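Local coordinates for tRNA (adenine(22)-N(1))-methyltransferase (Bacillus subtilis, PDB 6Q56), which catalyses the S-adenosyl-L-methionine-dependent methylation of N1 of adenosine 22 in tRNA, at residues A[99-104]-A[127-132]; A[117-122]-A[155-160]. The protein carries 2 engineered substitutions. All blocks are in the same frame, centred on the assembly; numbering follows the deposited sequence.

Contact 1 (A[99-104]-A[127-132]). With NI (nickel (II) ion), chain E.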
ATOM      1  N   ALA A  99       4.756  -0.045  -6.925  1.00 27.16           N
ATOM      2  CA  ALA A  99       4.618  -0.421  -8.323  1.00 31.07           C
ATOM      3  C   ALA A  99       3.953  -1.785  -8.460  1.00 30.76           C
ATOM      4  O   ALA A  99       3.045  -1.954  -9.254  1.00 34.61           O
ATOM      5  CB  ALA A  99       5.965  -0.415  -9.015  1.00 31.84           C
ATOM      6  N   LEU A 100       4.411  -2.754  -7.684  1.00 31.70           N
ATOM      7  CA  LEU A 100       3.848  -4.095  -7.742  1.00 39.19           C
ATOM      8  C   LEU A 100       2.393  -4.101  -7.316  1.00 29.53           C
ATOM      9  O   LEU A 100       1.561  -4.694  -7.971  1.00 29.72           O
ATOM     10  CB  LEU A 100       4.640  -5.059  -6.868  1.00 34.49           C
ATOM     11  CG  LEU A 100       4.147  -6.506  -6.897  1.00 34.40           C
ATOM     12  CD1 LEU A 100       4.047  -7.039  -8.318  1.00 28.22           C
ATOM     13  CD2 LEU A 100       5.061  -7.380  -6.063  1.00 32.80           C
ATOM     14  N   ILE A 101       2.104  -3.439  -6.207  1.00 32.14           N
ATOM     15  CA  ILE A 101       0.748  -3.362  -5.696  1.00 33.13           C
ATOM     16  C   ILE A 101      -0.161  -2.777  -6.764  1.00 31.09           C
ATOM     17  O   ILE A 101      -1.221  -3.309  -7.034  1.00 30.02           O
ATOM     18  CB  ILE A 101       0.680  -2.540  -4.395  1.00 30.98           C
ATOM     19  CG1 ILE A 101       1.339  -3.314  -3.254  1.00 32.49           C
ATOM     20  CG2 ILE A 101      -0.756  -2.228  -4.029  1.00 31.74           C
ATOM     21  CD1 ILE A 101       1.449  -2.549  -1.962  1.00 29.13           C
ATOM     22  N   ALA A 102       0.264  -1.684  -7.374  1.00 28.79           N
ATOM     23  CA  ALA A 102      -0.524  -1.059  -8.420  1.00 35.87           C
ATOM     24  C   ALA A 102      -0.689  -2.029  -9.588  1.00 36.19           C
ATOM     25  O   ALA A 102      -1.745  -2.092 -10.199  1.00 33.40           O
ATOM     26  CB  ALA A 102       0.116   0.240  -8.873  1.00 35.85           C
ATOM     27  N   HIS A 103       0.359  -2.787  -9.884  1.00 30.82           N
ATOM     28  CA  HIS A 103       0.317  -3.761 -10.962  1.00 31.95           C
ATOM     29  C   HIS A 103      -0.673  -4.867 -10.621  1.00 40.60           C
ATOM     30  O   HIS A 103      -1.463  -5.277 -11.458  1.00 38.01           O
ATOM     31  CB  HIS A 103       1.710  -4.339 -11.235  1.00 36.41           C
ATOM     32  CG  HIS A 103       1.696  -5.627 -12.000  1.00 48.12           C
ATOM     33  ND1 HIS A 103       1.545  -5.679 -13.366  1.00 42.22           N
ATOM     34  CD2 HIS A 103       1.786  -6.910 -11.582  1.00 49.02           C
ATOM     35  CE1 HIS A 103       1.553  -6.939 -13.757  1.00 50.06           C
ATOM     36  NE2 HIS A 103       1.703  -7.706 -12.694  1.00 49.79           N
ATOM     37  N   ILE A 104      -0.622  -5.342  -9.388  1.00 31.48           N
ATOM     38  CA  ILE A 104      -1.519  -6.389  -8.944  1.00 34.47           C
ATOM     39  C   ILE A 104      -2.965  -5.909  -9.067  1.00 39.89           C
ATOM     40  O   ILE A 104      -3.810  -6.603  -9.613  1.00 39.36           O
ATOM     41  CB  ILE A 104      -1.183  -6.825  -7.506  1.00 31.50           C
ATOM     42  CG1 ILE A 104       0.116  -7.621  -7.502  1.00 31.05           C
ATOM     43  CG2 ILE A 104      -2.302  -7.652  -6.908  1.00 31.27           C
ATOM     44  CD1 ILE A 104       0.682  -7.884  -6.129  1.00 32.44           C
ATOM     45  N   VAL A 127       2.991   6.326  -4.293  1.00 30.23           N
ATOM     46  CA  VAL A 127       2.418   7.139  -5.347  1.00 31.00           C
ATOM     47  C   VAL A 127       1.779   6.305  -6.462  1.00 35.41           C
ATOM     48  O   VAL A 127       0.730   6.659  -6.964  1.00 29.82           O
ATOM     49  CB  VAL A 127       3.458   8.101  -5.945  1.00 29.44           C
ATOM     50  CG1 VAL A 127       4.655   7.347  -6.474  1.00 33.56           C
ATOM     51  CG2 VAL A 127       2.831   8.958  -7.025  1.00 28.50           C
ATOM     52  N   HIS A 128       2.415   5.207  -6.845  1.00 32.18           N
ATOM     53  CA  HIS A 128       1.881   4.356  -7.899  1.00 32.27           C
ATOM     54  C   HIS A 128       0.489   3.854  -7.531  1.00 34.71           C
ATOM     55  O   HIS A 128      -0.356   3.658  -8.389  1.00 28.74           O
ATOM     56  CB  HIS A 128       2.797   3.163  -8.160  1.00 24.14           C
ATOM     57  CG  HIS A 128       4.190   3.533  -8.551  1.00 37.54           C
ATOM     58  ND1 HIS A 128       4.480   4.259  -9.683  1.00 37.62           N
ATOM     59  CD2 HIS A 128       5.379   3.249  -7.974  1.00 35.96           C
ATOM     60  CE1 HIS A 128       5.786   4.421  -9.778  1.00 30.68           C
ATOM     61  NE2 HIS A 128       6.356   3.818  -8.752  1.00 45.43           N
ATOM     62  N   ILE A 129       0.269   3.639  -6.243  1.00 33.71           N
ATOM     63  CA  ILE A 129      -1.007   3.158  -5.759  1.00 29.27           C
ATOM     64  C   ILE A 129      -2.042   4.265  -5.814  1.00 38.91           C
ATOM     65  O   ILE A 129      -3.171   4.039  -6.217  1.00 29.20           O
ATOM     66  CB  ILE A 129      -0.901   2.624  -4.325  1.00 30.07           C
ATOM     67  CG1 ILE A 129       0.033   1.422  -4.280  1.00 30.66           C
ATOM     68  CG2 ILE A 129      -2.259   2.227  -3.799  1.00 30.24           C
ATOM     69  CD1 ILE A 129       0.198   0.843  -2.902  1.00 31.53           C
ATOM     70  N   ARG A 130      -1.652   5.466  -5.408  1.00 29.94           N
ATOM     71  CA  ARG A 130      -2.566   6.594  -5.419  1.00 33.40           C
ATOM     72  C   ARG A 130      -2.991   6.931  -6.843  1.00 34.79           C
ATOM     73  O   ARG A 130      -4.145   7.238  -7.094  1.00 34.02           O
ATOM     74  CB  ARG A 130      -1.957   7.805  -4.722  1.00 30.10           C
ATOM     75  CG  ARG A 130      -1.792   7.616  -3.228  1.00 28.02           C
ATOM     76  CD  ARG A 130      -1.365   8.891  -2.529  1.00 36.62           C
ATOM     77  NE  ARG A 130      -0.921   8.638  -1.168  1.00 33.02           N
ATOM     78  CZ  ARG A 130       0.325   8.336  -0.834  1.00 33.98           C
ATOM     79  NH1 ARG A 130       1.259   8.246  -1.759  1.00 35.87           N
ATOM     80  NH2 ARG A 130       0.634   8.119   0.424  1.00 34.54           N
ATOM     81  N   GLU A 131      -2.056   6.858  -7.775  1.00 29.21           N
ATOM     82  CA  GLU A 131      -2.366   7.148  -9.161  1.00 30.83           C
ATOM     83  C   GLU A 131      -3.364   6.127  -9.684  1.00 33.14           C
ATOM     84  O   GLU A 131      -4.306   6.476 -10.372  1.00 30.76           O
ATOM     85  CB  GLU A 131      -1.100   7.166 -10.011  1.00 31.84           C
ATOM     86  CG  GLU A 131      -0.225   8.380  -9.763  1.00 36.42           C
ATOM     87  CD  GLU A 131       1.018   8.401 -10.623  1.00 37.14           C
ATOM     88  OE1 GLU A 131       1.312   7.386 -11.257  1.00 40.86           O
ATOM     89  OE2 GLU A 131       1.703   9.435 -10.659  1.00 46.03           O
ATOM     90  N   TRP A 132      -3.154   4.864  -9.346  1.00 36.56           N
ATOM     91  CA  TRP A 132      -4.055   3.812  -9.780  1.00 34.83           C
ATOM     92  C   TRP A 132      -5.426   3.980  -9.140  1.00 30.06           C
ATOM     93  O   TRP A 132      -6.437   3.865  -9.804  1.00 34.77           O
ATOM     94  CB  TRP A 132      -3.493   2.437  -9.446  1.00 31.69           C
ATOM     95  CG  TRP A 132      -4.337   1.354  -9.970  1.00 32.34           C
ATOM     96  CD1 TRP A 132      -4.267   0.792 -11.198  1.00 33.05           C
ATOM     97  CD2 TRP A 132      -5.412   0.713  -9.294  1.00 31.09           C
ATOM     98  NE1 TRP A 132      -5.223  -0.171 -11.331  1.00 37.65           N
ATOM     99  CE2 TRP A 132      -5.944  -0.239 -10.172  1.00 33.09           C
ATOM    100  CE3 TRP A 132      -5.974   0.847  -8.029  1.00 32.95           C
ATOM    101  CZ2 TRP A 132      -7.006  -1.051  -9.826  1.00 38.94           C
ATOM    102  CZ3 TRP A 132      -7.026   0.042  -7.690  1.00 36.75           C
ATOM    103  CH2 TRP A 132      -7.532  -0.895  -8.581  1.00 35.09           C
TER
HETATM  104 NI    NI E 301       8.089   3.190  -8.133  1.00 57.20          NI
HETATM  105  O   HOH W   1       8.835   4.169  -9.564  1.00 69.11           O

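Contact 2 (A[117-122]-A[155-160])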
ATOM      1  N   ARG A 117     -12.997  -2.987   0.439  1.00 34.87           N
ATOM      2  CA  ARG A 117     -12.103  -2.017   1.039  1.00 40.15           C
ATOM      3  C   ARG A 117     -10.683  -2.480   0.756  1.00 37.76           C
ATOM      4  O   ARG A 117     -10.344  -3.633   0.988  1.00 32.93           O
ATOM      5  CB  ARG A 117     -12.301  -1.893   2.545  1.00 34.30           C
ATOM      6  CG  ARG A 117     -11.186  -1.113   3.210  1.00 28.63           C
ATOM      7  CD  ARG A 117     -11.406  -0.907   4.691  1.00 30.93           C
ATOM      8  NE  ARG A 117     -12.471   0.042   4.948  1.00 38.27           N
ATOM      9  CZ  ARG A 117     -12.831   0.449   6.156  1.00 39.93           C
ATOM     10  NH1 ARG A 117     -12.203  -0.003   7.223  1.00 34.75           N
ATOM     11  NH2 ARG A 117     -13.817   1.315   6.287  1.00 30.85           N
ATOM     12  N   LEU A 118      -9.863  -1.581   0.239  1.00 34.93           N
ATOM     13  CA  LEU A 118      -8.486  -1.911  -0.059  1.00 34.84           C
ATOM     14  C   LEU A 118      -7.591  -1.332   1.020  1.00 32.72           C
ATOM     15  O   LEU A 118      -7.674  -0.159   1.333  1.00 36.66           O
ATOM     16  CB  LEU A 118      -8.075  -1.369  -1.422  1.00 35.15           C
ATOM     17  CG  LEU A 118      -8.884  -1.816  -2.638  1.00 42.19           C
ATOM     18  CD1 LEU A 118      -8.360  -1.146  -3.894  1.00 42.93           C
ATOM     19  CD2 LEU A 118      -8.872  -3.320  -2.797  1.00 36.21           C
ATOM     20  N   ILE A 119      -6.742  -2.180   1.584  1.00 34.46           N
ATOM     21  CA  ILE A 119      -5.801  -1.783   2.612  1.00 27.63           C
ATOM     22  C   ILE A 119      -4.442  -2.154   2.054  1.00 39.60           C
ATOM     23  O   ILE A 119      -4.016  -3.302   2.113  1.00 34.83           O
ATOM     24  CB  ILE A 119      -6.054  -2.501   3.938  1.00 31.66           C
ATOM     25  CG1 ILE A 119      -7.544  -2.513   4.255  1.00 29.94           C
ATOM     26  CG2 ILE A 119      -5.278  -1.829   5.052  1.00 31.09           C
ATOM     27  CD1 ILE A 119      -7.914  -3.474   5.353  1.00 27.76           C
ATOM     28  N   LEU A 120      -3.777  -1.162   1.489  1.00 38.26           N
ATOM     29  CA  LEU A 120      -2.502  -1.352   0.838  1.00 31.65           C
ATOM     30  C   LEU A 120      -1.329  -0.814   1.636  1.00 29.79           C
ATOM     31  O   LEU A 120      -1.342   0.320   2.083  1.00 31.39           O
ATOM     32  CB  LEU A 120      -2.566  -0.664  -0.512  1.00 31.66           C
ATOM     33  CG  LEU A 120      -3.873  -0.939  -1.253  1.00 33.04           C
ATOM     34  CD1 LEU A 120      -4.110   0.051  -2.373  1.00 43.13           C
ATOM     35  CD2 LEU A 120      -3.880  -2.357  -1.780  1.00 32.41           C
ATOM     36  N   GLN A 121      -0.311  -1.647   1.797  1.00 31.78           N
ATOM     37  CA  GLN A 121       0.879  -1.267   2.534  1.00 34.58           C
ATOM     38  C   GLN A 121       2.110  -1.365   1.649  1.00 32.88           C
ATOM     39  O   GLN A 121       2.769  -2.397   1.588  1.00 31.43           O
ATOM     40  CB  GLN A 121       1.049  -2.118   3.790  1.00 31.81           C
ATOM     41  CG  GLN A 121       2.177  -1.664   4.694  1.00 29.57           C
ATOM     42  CD  GLN A 121       3.501  -2.305   4.349  1.00 27.03           C
ATOM     43  OE1 GLN A 121       3.622  -3.520   4.310  1.00 32.71           O
ATOM     44  NE2 GLN A 121       4.501  -1.487   4.108  1.00 36.67           N
ATOM     45  N   PRO A 122       2.424  -0.291   0.949  1.00 30.61           N
ATOM     46  CA  PRO A 122       3.592  -0.297   0.075  1.00 29.17           C
ATOM     47  C   PRO A 122       4.888  -0.076   0.850  1.00 31.05           C
ATOM     48  O   PRO A 122       4.924   0.738   1.760  1.00 27.95           O
ATOM     49  CB  PRO A 122       3.326   0.871  -0.866  1.00 30.11           C
ATOM     50  CG  PRO A 122       2.486   1.804  -0.082  1.00 29.48           C
ATOM     51  CD  PRO A 122       1.687   0.978   0.878  1.00 27.73           C
ATOM     52  N   VAL A 155       0.548   2.978   4.915  1.00 26.85           N
ATOM     53  CA  VAL A 155      -0.616   2.128   4.774  1.00 32.89           C
ATOM     54  C   VAL A 155      -1.740   2.975   4.207  1.00 35.42           C
ATOM     55  O   VAL A 155      -2.135   3.971   4.793  1.00 26.93           O
ATOM     56  CB  VAL A 155      -1.044   1.506   6.110  1.00 40.54           C
ATOM     57  CG1 VAL A 155      -2.335   0.729   5.945  1.00 31.99           C
ATOM     58  CG2 VAL A 155       0.044   0.602   6.640  1.00 28.59           C
ATOM     59  N   LEU A 156      -2.239   2.570   3.050  1.00 35.33           N
ATOM     60  CA  LEU A 156      -3.303   3.293   2.382  1.00 30.54           C
ATOM     61  C   LEU A 156      -4.601   2.517   2.447  1.00 29.45           C
ATOM     62  O   LEU A 156      -4.631   1.319   2.222  1.00 33.82           O
ATOM     63  CB  LEU A 156      -2.931   3.560   0.927  1.00 33.70           C
ATOM     64  CG  LEU A 156      -1.880   4.639   0.681  1.00 37.16           C
ATOM     65  CD1 LEU A 156      -0.580   4.326   1.397  1.00 31.49           C
ATOM     66  CD2 LEU A 156      -1.647   4.814  -0.802  1.00 31.19           C
ATOM     67  N   VAL A 157      -5.678   3.217   2.753  1.00 31.36           N
ATOM     68  CA  VAL A 157      -6.981   2.603   2.847  1.00 30.66           C
ATOM     69  C   VAL A 157      -7.911   3.285   1.880  1.00 33.13           C
ATOM     70  O   VAL A 157      -8.047   4.496   1.893  1.00 32.44           O
ATOM     71  CB  VAL A 157      -7.559   2.725   4.255  1.00 37.58           C
ATOM     72  CG1 VAL A 157      -8.939   2.107   4.309  1.00 30.36           C
ATOM     73  CG2 VAL A 157      -6.619   2.093   5.261  1.00 34.37           C
ATOM     74  N   ALA A 158      -8.545   2.493   1.034  1.00 31.19           N
ATOM     75  CA  ALA A 158      -9.447   3.033   0.047  1.00 28.38           C
ATOM     76  C   ALA A 158     -10.706   2.206  -0.118  1.00 32.62           C
ATOM     77  O   ALA A 158     -10.719   1.010   0.111  1.00 26.79           O
ATOM     78  CB  ALA A 158      -8.736   3.165  -1.282  1.00 28.93           C
ATOM     79  N   GLU A 159     -11.762   2.890  -0.532  1.00 36.78           N
ATOM     80  CA  GLU A 159     -13.068   2.298  -0.781  1.00 41.15           C
ATOM     81  C   GLU A 159     -13.717   3.075  -1.916  1.00 44.92           C
ATOM     82  O   GLU A 159     -13.273   4.167  -2.244  1.00 39.79           O
ATOM     83  CB  GLU A 159     -13.947   2.386   0.461  1.00 34.40           C
ATOM     84  CG  GLU A 159     -13.692   1.306   1.490  1.00 44.18           C
ATOM     85  CD  GLU A 159     -14.488   1.504   2.760  1.00 36.60           C
ATOM     86  OE1 GLU A 159     -15.296   2.440   2.828  1.00 42.25           O
ATOM     87  OE2 GLU A 159     -14.300   0.712   3.694  1.00 45.20           O
ATOM     88  N   ALA A 160     -14.764   2.534  -2.521  1.00 32.54           N
ATOM     89  CA  ALA A 160     -15.418   3.261  -3.586  1.00 42.60           C
ATOM     90  C   ALA A 160     -15.921   4.564  -2.995  1.00 48.17           C
ATOM     91  O   ALA A 160     -16.426   4.591  -1.884  1.00 42.61           O
ATOM     92  CB  ALA A 160     -16.565   2.464  -4.173  1.00 49.08           C
TER

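Contact 1 (A[99-104]-A[127-132])
Ile101 and Ile129 meet beneath two neighbouring helices of a Rossmann-like methyltransferase fold, where the helices pack on one face of the central sheet. The helix segments run roughly parallel, 27° apart, with axes 7.9 Å from each other at closest approach. In Ile129, CG1 lies anti to the carbonyl carbon (chi1 -63°) and chi2 is fully extended. This carries CD1 across to CG2 of Ile101. The two side chains cross obliquely, and Ile101 CG2 sits 3.4 Å from Ile129 CD1, tighter than usual for two carbons.

Ala102 lets the backbones come close: its CA is 5.0 Å from the CA of Ile129. The methyl CB of Ala102 lies 3.5 Å from His128 O and also faces CB of Trp132. With CG anti to the backbone N (chi1 -175°), the Trp132 ring leans onward along its helix and across toward helix 98-107. Ala102 O lies over one face of the indole, 4.0 Å from Trp132 CD1. The indole NE1 is hydrogen-bonded to Glu106, one turn further along helix 98-107.

At the more open end, the His128 ring passes Ala99, and Ala99 CB lies 3.9 Å from His128 CD2. His125 completes the protein share of the nickel site. His128 NE2 binds the nickel ion at 1.9 Å, and a water ligand lies in the plane of the imidazole ring at its edge.

Contact 2 (A[117-122]-A[155-160])
Ile119, Val155 and Val157 form an apolar patch on one face of two paired strands. Ile119 CG2 lies 4.0 Å from Val155 CG1 and 4.2 Å from Val157 CG2. Its side chain runs beside both valines and points the same way. Tyr16 packs against this patch from a loop. Leu118, Leu120, Leu156 and Ala158 point to the other face, under helix 127-135. There Leu156 turns CD1 toward Pro122 CD, and the two side chains cross at about a right angle.

Between the faces runs the backbone ladder. Leu118 with Ala158 and Leu120 with Leu156 are antiparallel hydrogen-bonded pairs, and Ile119 with Val157 is the non-hydrogen-bonded pair between them. Leu156 N gives a nearly straight bond to Leu120 O (2.6 Å, 174°). CA-H...O contacts fill in the ladder, such as Val157 CA to Leu118 O at 3.2 Å. In the Rossmann-like methyltransferase sheet, this is the step from the parallel strands to the antiparallel strand 151-159.

Gln121 CG, anti to its backbone N (chi1 -173°), touches Val155 CG2 at 3.7 Å. A chi2 bend turns the amide away to Gly95, Arg9 and Asn123. Arg117 at the other end is extended to CD, which lies against Val157 CG1. A bend at chi3 (-71°) then brings the guanidinium edge-on to Glu159 OE2, in a salt bridge whose exact geometry is doubtful. The guanidinium has a second partner, Tyr16 O, through NH1.

After the first four parallel strands, the chain enters helix 98-107, then strand 117-122, helix 127-135, strand 139-148 and strand 151-159. Contact 1 closes the loop from 99-104 to 127-132, which holds strand 117-122. Contact 2 closes the loop from 117-122 to 155-160, which holds helix 127-135. The two loops therefore cross, neither lying wholly within the other. Contact 1 ties together two helices on one face of the sheet, and contact 2 joins two strands of that sheet. They meet directly: Ile129 CG2 packs on Leu120 CD1, Ile101 CD1 reaches Pro122 CA, and Arg130 CG lies on Leu156 CD2. Helix layer and sheet are thus joined through both contacts.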